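Long-range contact in 3-hydroxy-3-methylglutaryl-CoA lyase (Acinetobacter baumannii, PDB 6NDS), which belongs to the HMGL-like family of TIM-barrel enzymes and binds a zinc ion and coenzyme A: residues A[183-188]-A[213-218]. Numbering follows the deposited sequence.
Sequences TLADTT and TLHFHN. With ZN (zinc ion), chain H.
Neighbouring parallel strands of the TIM barrel meet here: strand 212-216 carries His215, with His217 two residues on, and segment 183-188 backs both rings, CB of Ala185 against His215 and the carbonyl of Thr187 over His217. Three backbone hydrogen bonds join the strands: Leu184 N to Thr213 O (2.9 Å), His215 N to Leu184 O and Asp186 N to His215 O (2.8 Å). His217 N adds a weak, bent hydrogen bond to Asp186 O (3.4 Å, N-H...O angle 142°). On the face that carries the zinc, Thr183 and Thr213 lie side by side, OG1 of Thr183 3.3 Å from CB of Thr213; their hydroxyls are hydrogen-bonded to Asn147 and Gln19, respectively. CG2 of Thr183 packs on CB of His215, whose CG stands anti to the backbone N (chi1 176°) and carries the ring to the metal. NE2 of His215 and of His217 each bind zinc at 2.2 Å, alongside Asp25 and a water. ND1 of His215 is hydrogen-bonded to OD2 of Asp239 and ND1 of His217 to the carbonyl of Ser255, bonds that help set the rotation of both rings. Thr187 O sits 3.5 Å above the His217 ring, offset toward its rim; Asp186 O lies at the ring edge. On the other face, CB of Asp186 touches CD1 of Phe216 (3.8 Å), carboxylate and ring nearly perpendicular. A water bridges Asp186 OD2 and His217 O, and the carboxylate also accepts Met190 N and Ala191 N. Helix 193-203, the beta-alpha-beta crossover, packs against Leu184, Leu214 and Phe216, while strands 145-151 and 237-240 flank the pair.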
loop_
_atom_site.group_PDB
_atom_site.type_symbol
_atom_site.label_atom_id
_atom_site.label_comp_id
_atom_site.label_asym_id
_atom_site.label_seq_id
_atom_site.Cartn_x
_atom_site.Cartn_y
_atom_site.Cartn_z
ATOM N N THR A 183 20.113 2.354 -10.976
ATOM C CA THR A 183 18.982 2.022 -10.113
ATOM C C THR A 183 19.159 2.691 -8.760
ATOM O O THR A 183 20.217 2.566 -8.135
ATOM C CB THR A 183 18.852 0.513 -9.916
ATOM O OG1 THR A 183 18.571 -0.111 -11.180
ATOM C CG2 THR A 183 17.729 0.161 -8.899
ATOM N N LEU A 184 18.118 3.381 -8.300
ATOM C CA LEU A 184 18.058 3.860 -6.923
ATOM C C LEU A 184 17.146 2.928 -6.146
ATOM O O LEU A 184 15.958 2.799 -6.477
ATOM C CB LEU A 184 17.540 5.295 -6.848
ATOM C CG LEU A 184 18.312 6.290 -7.693
ATOM C CD1 LEU A 184 17.660 7.674 -7.572
ATOM C CD2 LEU A 184 19.783 6.331 -7.267
ATOM N N ALA A 185 17.682 2.302 -5.103
ATOM C CA ALA A 185 16.946 1.280 -4.371
ATOM C C ALA A 185 16.627 1.743 -2.953
ATOM O O ALA A 185 17.517 2.210 -2.232
ATOM C CB ALA A 185 17.738 -0.031 -4.346
ATOM N N ASP A 186 15.360 1.562 -2.552
ATOM C CA ASP A 186 14.889 1.777 -1.175
ATOM C C ASP A 186 14.856 0.423 -0.464
ATOM O O ASP A 186 13.814 -0.222 -0.314
ATOM C CB ASP A 186 13.514 2.431 -1.191
ATOM C CG ASP A 186 13.013 2.752 0.190
ATOM O OD1 ASP A 186 13.835 2.754 1.124
ATOM O OD2 ASP A 186 11.799 3.001 0.345
ATOM N N THR A 187 16.032 0.024 0.022
ATOM C CA THR A 187 16.280 -1.349 0.459
ATOM C C THR A 187 15.368 -1.792 1.600
ATOM O O THR A 187 14.916 -2.945 1.623
ATOM C CB THR A 187 17.742 -1.465 0.871
ATOM O OG1 THR A 187 18.551 -0.967 -0.197
ATOM C CG2 THR A 187 18.113 -2.922 1.171
ATOM N N THR A 188 15.115 -0.923 2.583
ATOM C CA THR A 188 14.224 -1.311 3.674
ATOM C C THR A 188 12.987 -0.425 3.755
ATOM O O THR A 188 12.426 -0.238 4.838
ATOM C CB THR A 188 14.944 -1.320 5.021
ATOM O OG1 THR A 188 15.435 -0.008 5.315
ATOM C CG2 THR A 188 16.090 -2.318 5.003
ATOM N N THR A 213 16.183 3.469 -13.093
ATOM C CA THR A 213 15.262 2.531 -12.455
ATOM C C THR A 213 15.059 2.912 -10.992
ATOM O O THR A 213 16.017 3.256 -10.290
ATOM C CB THR A 213 15.785 1.081 -12.518
ATOM O OG1 THR A 213 15.909 0.658 -13.886
ATOM C CG2 THR A 213 14.819 0.111 -11.793
ATOM N N LEU A 214 13.812 2.841 -10.526
ATOM C CA LEU A 214 13.497 2.947 -9.108
ATOM C C LEU A 214 13.117 1.568 -8.587
ATOM O O LEU A 214 12.310 0.865 -9.207
ATOM C CB LEU A 214 12.342 3.922 -8.851
ATOM C CG LEU A 214 12.633 5.422 -8.751
ATOM C CD1 LEU A 214 13.714 5.701 -7.714
ATOM C CD2 LEU A 214 13.001 5.997 -10.097
ATOM N N HIS A 215 13.674 1.201 -7.434
ATOM C CA HIS A 215 13.501 -0.127 -6.834
ATOM C C HIS A 215 12.992 0.067 -5.402
ATOM O O HIS A 215 13.781 0.263 -4.476
ATOM C CB HIS A 215 14.844 -0.842 -6.907
ATOM C CG HIS A 215 14.889 -2.196 -6.261
ATOM N ND1 HIS A 215 15.068 -3.353 -6.991
ATOM C CD2 HIS A 215 14.881 -2.570 -4.956
ATOM C CE1 HIS A 215 15.123 -4.386 -6.167
ATOM N NE2 HIS A 215 15.008 -3.941 -4.926
ATOM N N PHE A 216 11.672 0.039 -5.213
ATOM C CA PHE A 216 11.074 0.297 -3.904
ATOM C C PHE A 216 10.677 -0.995 -3.194
ATOM O O PHE A 216 10.133 -1.920 -3.798
ATOM C CB PHE A 216 9.831 1.195 -4.037
ATOM C CG PHE A 216 10.123 2.591 -4.500
ATOM C CD1 PHE A 216 10.827 3.474 -3.689
ATOM C CD2 PHE A 216 9.637 3.050 -5.715
ATOM C CE1 PHE A 216 11.080 4.787 -4.111
ATOM C CE2 PHE A 216 9.871 4.366 -6.133
ATOM C CZ PHE A 216 10.599 5.231 -5.330
ATOM N N HIS A 217 10.956 -1.059 -1.901
ATOM C CA HIS A 217 10.354 -2.082 -1.060
ATOM C C HIS A 217 9.176 -1.464 -0.300
ATOM O O HIS A 217 9.079 -0.240 -0.149
ATOM C CB HIS A 217 11.404 -2.692 -0.116
ATOM C CG HIS A 217 12.395 -3.594 -0.807
ATOM N ND1 HIS A 217 12.325 -4.973 -0.729
ATOM C CD2 HIS A 217 13.472 -3.321 -1.580
ATOM C CE1 HIS A 217 13.313 -5.505 -1.424
ATOM N NE2 HIS A 217 14.018 -4.525 -1.964
ATOM N N ASN A 218 8.243 -2.320 0.134
ATOM C CA ASN A 218 6.965 -1.870 0.685
ATOM C C ASN A 218 6.906 -1.973 2.213
ATOM O O ASN A 218 5.815 -2.094 2.795
ATOM C CB ASN A 218 5.815 -2.661 0.061
ATOM C CG ASN A 218 4.460 -2.015 0.316
ATOM O OD1 ASN A 218 4.317 -0.791 0.231
ATOM N ND2 ASN A 218 3.464 -2.831 0.645
HETATM ZN ZN ZN H . 15.750 -5.059 -3.209
HETATM O O HOH W 1 9.217 2.359 -0.441
HETATM O O HOH W 2 16.486 -6.352 -1.566
#